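Local coordinates for ribosome inactivating type 1 protein (PDB 3MVG) that is a type 1 ribosome-inactivating protein from iris, a one-chain member of the plant ribosome-inactivating protein family, at residues 39-52 with 61-73. Sequence-based numbering, arbitrary orientation.
With SO4 (sulfate ion), chain C.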
ATOM      1  N   LEU A  39      -1.936  16.788  12.289  1.00  9.85           N
ATOM      2  CA  LEU A  39      -0.938  16.801  13.351  1.00  9.52           C
ATOM      3  C   LEU A  39      -1.192  17.979  14.298  1.00  9.99           C
ATOM      4  O   LEU A  39      -1.878  18.950  13.929  1.00  9.98           O
ATOM      5  CB  LEU A  39       0.471  16.834  12.753  1.00 10.00           C
ATOM      6  CG  LEU A  39       0.867  15.537  12.028  1.00  9.21           C
ATOM      7  CD1 LEU A  39       2.211  15.700  11.375  1.00 10.14           C
ATOM      8  CD2 LEU A  39       0.881  14.316  12.967  1.00 10.03           C
ATOM      9  N   PRO A  40      -0.684  17.893  15.538  1.00 10.35           N
ATOM     10  CA  PRO A  40      -0.939  18.955  16.517  1.00 11.51           C
ATOM     11  C   PRO A  40      -0.279  20.285  16.174  1.00 12.08           C
ATOM     12  O   PRO A  40       0.645  20.357  15.356  1.00 11.57           O
ATOM     13  CB  PRO A  40      -0.350  18.414  17.825  1.00 12.20           C
ATOM     14  CG  PRO A  40       0.389  17.216  17.489  1.00 12.81           C
ATOM     15  CD  PRO A  40       0.028  16.745  16.127  1.00 10.48           C
ATOM     16  N   ALA A  41      -0.780  21.331  16.820  1.00 12.99           N
ATOM     17  CA  ALA A  41      -0.079  22.606  16.893  1.00 14.73           C
ATOM     18  C   ALA A  41       1.056  22.496  17.924  1.00 15.76           C
ATOM     19  O   ALA A  41       0.945  21.747  18.899  1.00 16.92           O
ATOM     20  CB  ALA A  41      -1.049  23.708  17.284  1.00 15.24           C
ATOM     21  N   GLN A  42       2.145  23.230  17.710  1.00 17.69           N
ATOM     22  CA  GLN A  42       3.255  23.215  18.672  1.00 19.20           C
ATOM     23  C   GLN A  42       2.831  23.869  19.994  1.00 19.77           C
ATOM     24  O   GLN A  42       2.324  24.992  19.999  1.00 20.19           O
ATOM     25  CB  GLN A  42       4.514  23.869  18.085  1.00 19.89           C
ATOM     26  CG  GLN A  42       5.795  23.509  18.844  1.00 21.74           C
ATOM     27  CD  GLN A  42       7.002  23.260  17.940  1.00 24.87           C
ATOM     28  OE1 GLN A  42       6.963  22.426  17.028  1.00 24.93           O
ATOM     29  NE2 GLN A  42       8.094  23.964  18.215  1.00 26.61           N
ATOM     30  N   SER A  43       3.008  23.146  21.099  1.00 20.28           N
ATOM     31  CA  SER A  43       2.630  23.641  22.427  1.00 21.02           C
ATOM     32  C   SER A  43       3.823  24.168  23.218  1.00 21.63           C
ATOM     33  O   SER A  43       3.652  24.967  24.143  1.00 22.43           O
ATOM     34  CB  SER A  43       1.914  22.557  23.236  1.00 21.11           C
ATOM     35  OG  SER A  43       2.816  21.555  23.685  1.00 21.18           O
ATOM     36  N   GLY A  44       5.018  23.711  22.863  1.00 21.58           N
ATOM     37  CA  GLY A  44       6.230  24.049  23.607  1.00 21.71           C
ATOM     38  C   GLY A  44       6.450  23.159  24.818  1.00 21.69           C
ATOM     39  O   GLY A  44       7.368  23.393  25.607  1.00 22.42           O
ATOM     40  N   SER A  45       5.612  22.134  24.965  1.00 21.28           N
ATOM     41  CA  SER A  45       5.716  21.197  26.077  1.00 20.61           C
ATOM     42  C   SER A  45       6.068  19.784  25.607  1.00 20.13           C
ATOM     43  O   SER A  45       6.072  19.502  24.405  1.00 20.02           O
ATOM     44  CB  SER A  45       4.415  21.171  26.875  1.00 20.74           C
ATOM     45  OG  SER A  45       3.435  20.398  26.206  1.00 21.24           O
ATOM     46  N   GLN A  46       6.339  18.904  26.568  1.00 19.15           N
ATOM     47  CA  GLN A  46       6.651  17.494  26.316  1.00 18.81           C
ATOM     48  C   GLN A  46       5.528  16.747  25.608  1.00 17.73           C
ATOM     49  O   GLN A  46       5.761  15.681  25.041  1.00 16.89           O
ATOM     50  CB  GLN A  46       6.968  16.772  27.630  1.00 19.30           C
ATOM     51  CG  GLN A  46       8.382  16.989  28.137  1.00 21.78           C
ATOM     52  CD  GLN A  46       8.641  16.286  29.448  1.00 23.50           C
ATOM     53  OE1 GLN A  46       8.111  15.202  29.703  1.00 26.66           O
ATOM     54  NE2 GLN A  46       9.460  16.898  30.291  1.00 25.67           N
ATOM     55  N   GLN A  47       4.314  17.295  25.660  1.00 16.98           N
ATOM     56  CA  GLN A  47       3.177  16.718  24.943  1.00 16.59           C
ATOM     57  C   GLN A  47       3.432  16.686  23.436  1.00 16.02           C
ATOM     58  O   GLN A  47       2.802  15.900  22.728  1.00 16.07           O
ATOM     59  CB  GLN A  47       1.886  17.488  25.271  1.00 16.62           C
ATOM     60  CG  GLN A  47       0.606  16.855  24.697  1.00 17.90           C
ATOM     61  CD  GLN A  47      -0.675  17.303  25.393  1.00 19.42           C
ATOM     62  OE1 GLN A  47      -1.725  17.441  24.755  1.00 20.09           O
ATOM     63  NE2 GLN A  47      -0.597  17.516  26.701  1.00 18.97           N
ATOM     64  N   ASP A  48       4.349  17.537  22.969  1.00 15.73           N
ATOM     65  CA  ASP A  48       4.742  17.615  21.558  1.00 15.66           C
ATOM     66  C   ASP A  48       5.622  16.450  21.113  1.00 14.78           C
ATOM     67  O   ASP A  48       5.867  16.310  19.923  1.00 14.83           O
ATOM     68  CB  ASP A  48       5.564  18.887  21.274  1.00 16.91           C
ATOM     69  CG  ASP A  48       4.779  20.184  21.422  0.80 17.83           C
ATOM     70  OD1 ASP A  48       3.532  20.177  21.442  0.80 19.59           O
ATOM     71  OD2 ASP A  48       5.458  21.235  21.506  0.80 20.79           O
ATOM     72  N   LEU A  49       6.148  15.658  22.046  1.00 13.94           N
ATOM     73  CA  LEU A  49       7.151  14.643  21.704  1.00 14.12           C
ATOM     74  C   LEU A  49       6.603  13.225  21.695  1.00 13.71           C
ATOM     75  O   LEU A  49       5.604  12.914  22.357  1.00 14.32           O
ATOM     76  CB  LEU A  49       8.361  14.735  22.642  1.00 14.69           C
ATOM     77  CG  LEU A  49       9.078  16.086  22.703  1.00 16.15           C
ATOM     78  CD1 LEU A  49      10.227  16.051  23.711  1.00 18.23           C
ATOM     79  CD2 LEU A  49       9.579  16.530  21.333  1.00 16.56           C
ATOM     80  N   LEU A  50       7.265  12.364  20.927  1.00 12.86           N
ATOM     81  CA  LEU A  50       6.949  10.951  20.897  1.00 12.95           C
ATOM     82  C   LEU A  50       8.256  10.193  20.745  1.00 12.84           C
ATOM     83  O   LEU A  50       9.122  10.590  19.971  1.00 13.77           O
ATOM     84  CB  LEU A  50       5.999  10.656  19.729  1.00 13.09           C
ATOM     85  CG  LEU A  50       5.467   9.232  19.632  1.00 14.46           C
ATOM     86  CD1 LEU A  50       4.555   8.907  20.797  1.00 16.17           C
ATOM     87  CD2 LEU A  50       4.724   9.068  18.329  1.00 16.18           C
ATOM     88  N   PHE A  51       8.408   9.110  21.495  1.00 11.69           N
ATOM     89  CA  PHE A  51       9.581   8.247  21.377  1.00 11.69           C
ATOM     90  C   PHE A  51       9.246   7.046  20.501  1.00 11.14           C
ATOM     91  O   PHE A  51       8.171   6.449  20.642  1.00 11.37           O
ATOM     92  CB  PHE A  51      10.010   7.734  22.754  1.00 12.04           C
ATOM     93  CG  PHE A  51      10.771   8.734  23.607  1.00 13.38           C
ATOM     94  CD1 PHE A  51      11.265   8.326  24.838  1.00 15.74           C
ATOM     95  CD2 PHE A  51      11.029  10.043  23.194  1.00 14.51           C
ATOM     96  CE1 PHE A  51      11.980   9.202  25.667  1.00 16.56           C
ATOM     97  CE2 PHE A  51      11.742  10.932  24.023  1.00 15.75           C
ATOM     98  CZ  PHE A  51      12.218  10.501  25.256  1.00 16.33           C
ATOM     99  N   VAL A  52      10.186   6.669  19.637  1.00 10.82           N
ATOM    100  CA  VAL A  52      10.053   5.499  18.785  1.00 11.22           C
ATOM    101  C   VAL A  52      11.270   4.629  19.046  1.00 11.11           C
ATOM    102  O   VAL A  52      12.380   4.959  18.626  1.00 10.76           O
ATOM    103  CB  VAL A  52       9.969   5.882  17.288  1.00 11.06           C
ATOM    104  CG1 VAL A  52       9.872   4.633  16.417  1.00 12.09           C
ATOM    105  CG2 VAL A  52       8.766   6.765  17.047  1.00 12.39           C
ATOM    106  N   PRO A  61      18.660  -1.587  21.153  1.00 12.58           N
ATOM    107  CA  PRO A  61      17.750  -0.512  20.790  1.00 12.71           C
ATOM    108  C   PRO A  61      18.390   0.858  20.631  1.00 12.41           C
ATOM    109  O   PRO A  61      19.445   1.141  21.201  1.00 13.18           O
ATOM    110  CB  PRO A  61      16.808  -0.464  21.985  1.00 13.13           C
ATOM    111  CG  PRO A  61      17.706  -0.795  23.158  1.00 13.67           C
ATOM    112  CD  PRO A  61      18.778  -1.731  22.623  1.00 13.06           C
ATOM    113  N   ILE A  62      17.758   1.697  19.811  0.50 11.94           N
ATOM    114  CA  ILE A  62      17.944   3.156  19.844  0.50 11.33           C
ATOM    115  C   ILE A  62      16.556   3.780  19.835  0.50 11.39           C
ATOM    116  O   ILE A  62      15.632   3.195  19.262  0.50 11.33           O
ATOM    117  CB  ILE A  62      18.821   3.714  18.674  0.50 11.19           C
ATOM    118  CG1 ILE A  62      18.136   3.560  17.311  0.50 11.22           C
ATOM    119  CG2 ILE A  62      20.192   3.078  18.684  0.50 11.77           C
ATOM    120  CD1 ILE A  62      17.376   4.787  16.873  0.50 11.39           C
ATOM    121  N   THR A  63      16.400   4.940  20.481  1.00 11.39           N
ATOM    122  CA  THR A  63      15.111   5.602  20.562  1.00 11.94           C
ATOM    123  C   THR A  63      15.140   6.892  19.779  1.00 11.55           C
ATOM    124  O   THR A  63      15.870   7.812  20.146  1.00 12.17           O
ATOM    125  CB  THR A  63      14.709   5.877  22.014  1.00 12.12           C
ATOM    126  OG1 THR A  63      14.694   4.637  22.733  1.00 13.79           O
ATOM    127  CG2 THR A  63      13.319   6.525  22.090  1.00 13.81           C
ATOM    128  N   LEU A  64      14.350   6.959  18.714  1.00 10.99           N
ATOM    129  CA  LEU A  64      14.168   8.216  18.004  1.00 10.92           C
ATOM    130  C   LEU A  64      13.221   9.110  18.787  1.00 10.71           C
ATOM    131  O   LEU A  64      12.257   8.627  19.394  1.00 11.64           O
ATOM    132  CB  LEU A  64      13.570   7.976  16.624  1.00 11.06           C
ATOM    133  CG  LEU A  64      14.327   7.081  15.646  1.00 11.52           C
ATOM    134  CD1 LEU A  64      13.506   6.910  14.378  1.00 12.54           C
ATOM    135  CD2 LEU A  64      15.693   7.668  15.326  1.00 12.09           C
ATOM    136  N   VAL A  65      13.498  10.407  18.781  1.00 10.99           N
ATOM    137  CA  VAL A  65      12.578  11.385  19.341  1.00 10.83           C
ATOM    138  C   VAL A  65      11.933  12.099  18.170  1.00 10.47           C
ATOM    139  O   VAL A  65      12.627  12.710  17.351  1.00 11.04           O
ATOM    140  CB  VAL A  65      13.297  12.392  20.260  1.00 10.66           C
ATOM    141  CG1 VAL A  65      12.289  13.344  20.906  1.00 11.75           C
ATOM    142  CG2 VAL A  65      14.123  11.656  21.315  1.00 11.29           C
ATOM    143  N   LEU A  66      10.613  11.990  18.071  0.50 10.30           N
ATOM    144  CA  LEU A  66       9.871  12.690  17.039  0.50 10.33           C
ATOM    145  C   LEU A  66       9.143  13.880  17.632  0.50 10.11           C
ATOM    146  O   LEU A  66       8.731  13.867  18.791  0.50  9.72           O
ATOM    147  CB  LEU A  66       8.878  11.754  16.345  0.50 10.29           C
ATOM    148  CG  LEU A  66       9.458  10.884  15.222  0.50 10.44           C
ATOM    149  CD1 LEU A  66      10.525   9.924  15.745  0.50 11.36           C
ATOM    150  CD2 LEU A  66       8.340  10.128  14.514  0.50 11.33           C
ATOM    151  N   ASN A  67       9.019  14.922  16.821  1.00 10.48           N
ATOM    152  CA  ASN A  67       8.140  16.032  17.112  1.00 10.46           C
ATOM    153  C   ASN A  67       6.786  15.669  16.502  1.00  9.77           C
ATOM    154  O   ASN A  67       6.679  15.452  15.298  1.00 10.11           O
ATOM    155  CB  ASN A  67       8.712  17.303  16.497  1.00 11.11           C
ATOM    156  CG  ASN A  67       7.871  18.537  16.775  1.00 12.08           C
ATOM    157  OD1 ASN A  67       6.813  18.473  17.400  1.00 12.30           O
ATOM    158  ND2 ASN A  67       8.356  19.683  16.308  1.00 14.96           N
ATOM    159  N   ARG A  68       5.754  15.567  17.332  1.00  9.93           N
ATOM    160  CA  ARG A  68       4.423  15.237  16.832  1.00 10.27           C
ATOM    161  C   ARG A  68       3.882  16.275  15.842  1.00 10.21           C
ATOM    162  O   ARG A  68       3.068  15.947  14.986  1.00 10.37           O
ATOM    163  CB  ARG A  68       3.429  15.070  17.982  1.00 10.70           C
ATOM    164  CG  ARG A  68       3.690  13.870  18.893  1.00 10.72           C
ATOM    165  CD  ARG A  68       2.752  13.829  20.109  1.00 11.38           C
ATOM    166  NE  ARG A  68       1.350  13.699  19.711  1.00 11.05           N
ATOM    167  CZ  ARG A  68       0.356  14.507  20.082  1.00 11.70           C
ATOM    168  NH1 ARG A  68       0.553  15.521  20.920  1.00 13.12           N
ATOM    169  NH2 ARG A  68      -0.868  14.267  19.631  1.00 13.01           N
ATOM    170  N   VAL A  69       4.337  17.519  15.955  1.00 10.24           N
ATOM    171  CA  VAL A  69       3.892  18.596  15.061  1.00 10.55           C
ATOM    172  C   VAL A  69       4.196  18.280  13.593  1.00 10.27           C
ATOM    173  O   VAL A  69       3.402  18.577  12.708  1.00 10.35           O
ATOM    174  CB  VAL A  69       4.497  19.970  15.489  1.00 11.18           C
ATOM    175  CG1 VAL A  69       4.097  21.095  14.537  1.00 11.76           C
ATOM    176  CG2 VAL A  69       4.073  20.309  16.905  1.00 11.74           C
ATOM    177  N   ASN A  70       5.345  17.664  13.333  1.00 10.25           N
ATOM    178  CA  ASN A  70       5.716  17.391  11.949  1.00 10.36           C
ATOM    179  C   ASN A  70       6.090  15.935  11.670  1.00 10.16           C
ATOM    180  O   ASN A  70       6.498  15.596  10.556  1.00 10.58           O
ATOM    181  CB  ASN A  70       6.811  18.360  11.466  1.00 11.07           C
ATOM    182  CG  ASN A  70       8.127  18.174  12.189  1.00 11.84           C
ATOM    183  OD1 ASN A  70       8.254  17.342  13.090  1.00 11.19           O
ATOM    184  ND2 ASN A  70       9.131  18.949  11.781  1.00 14.07           N
ATOM    185  N   ALA A  71       5.937  15.082  12.683  1.00 10.29           N
ATOM    186  CA  ALA A  71       6.262  13.645  12.594  1.00 10.76           C
ATOM    187  C   ALA A  71       7.730  13.373  12.276  1.00 10.91           C
ATOM    188  O   ALA A  71       8.074  12.288  11.802  1.00 11.83           O
ATOM    189  CB  ALA A  71       5.349  12.935  11.583  1.00 11.48           C
ATOM    190  N   TYR A  72       8.600  14.336  12.564  1.00 10.69           N
ATOM    191  CA  TYR A  72       9.998  14.257  12.148  1.00 10.78           C
ATOM    192  C   TYR A  72      10.961  14.075  13.320  1.00 10.41           C
ATOM    193  O   TYR A  72      10.688  14.465  14.450  1.00 10.66           O
ATOM    194  CB  TYR A  72      10.377  15.517  11.368  1.00 10.86           C
ATOM    195  CG  TYR A  72      11.457  15.320  10.325  1.00 11.24           C
ATOM    196  CD1 TYR A  72      12.765  15.765  10.544  1.00 11.12           C
ATOM    197  CD2 TYR A  72      11.162  14.705   9.114  1.00 10.79           C
ATOM    198  CE1 TYR A  72      13.752  15.611   9.568  1.00 11.29           C
ATOM    199  CE2 TYR A  72      12.128  14.555   8.128  1.00 11.71           C
ATOM    200  CZ  TYR A  72      13.420  15.004   8.367  1.00 11.39           C
ATOM    201  OH  TYR A  72      14.377  14.836   7.389  1.00 12.60           O
ATOM    202  N   VAL A  73      12.113  13.489  13.020  1.00 10.10           N
ATOM    203  CA  VAL A  73      13.135  13.197  14.026  1.00 10.31           C
ATOM    204  C   VAL A  73      13.838  14.476  14.474  1.00 10.11           C
ATOM    205  O   VAL A  73      14.249  15.273  13.627  1.00 10.96           O
ATOM    206  CB  VAL A  73      14.171  12.188  13.464  1.00 10.13           C
ATOM    207  CG1 VAL A  73      15.315  11.971  14.439  1.00 11.02           C
ATOM    208  CG2 VAL A  73      13.508  10.855  13.143  1.00 11.62           C
TER
HETATM  209  S   SO4 C 276      -2.835  17.436  20.895  0.50345.56           S
HETATM  210  O1  SO4 C 276      -1.681  17.471  21.710  0.50345.56           O
HETATM  211  O2  SO4 C 276      -2.919  18.348  19.822  0.50345.56           O
HETATM  212  O3  SO4 C 276      -2.925  16.213  20.259  0.50345.57           O
HETATM  213  O4  SO4 C 276      -3.939  17.574  21.833  0.50345.57           O
HETATM  214  O   HOH W   1       1.275  20.176  12.638  1.00 11.11           O
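Pro40 lays its CG over the middle of one face of the Arg68 guanidinium, 3.8 Å from CZ, while the edge of that group meets oxygens. Arg68 NH1 gives a hydrogen bond to Gln47 O at 2.9 Å, arriving tilted from the carbonyl plane, and a nearly straight one to O1 of a sulfate ion; Arg68 NH2 donates to sulfate O3 at 2.9 Å. A bend at chi3 (62°) brings the arginine end beside Pro40 and Gln47 O, and further bonds from NE to Arg26 O and from NH2 to Ser28 O fix its rotation. The backbone N of Arg68 is held by Asp48 O at 2.7 Å. Alongside, Asn67 divides its amide: ND2 donates almost straight (172°) to Gln42 OE1, from above that carbonyl plane, whereas OD1 takes Val69 N in an Asx turn. Val69 CG2 packs on Gln42 CA at 3.5 Å, and one water bridges Pro40 O and Val69 O. Farther along, Leu50 with Leu66 and Val52 with Leu64 form antiparallel hydrogen-bonded pairs, on the face where Leu50 and Val52 touch helix 13-27 and Leu64 touches helix 146-164. On the other face, the Phe51 ring runs beside Val65, CE2 to CG2 3.7 Å, with Thr63 CG2 against Phe51 CB. This is the beta hairpin 49-55/61-67 in the mixed sheet of the ribosome-inactivating protein fold, with 39-42 packed along the turn 68-71, which leads through a G1 beta bulge, Ala71 and Tyr72 facing Asn67, into strand 72-78.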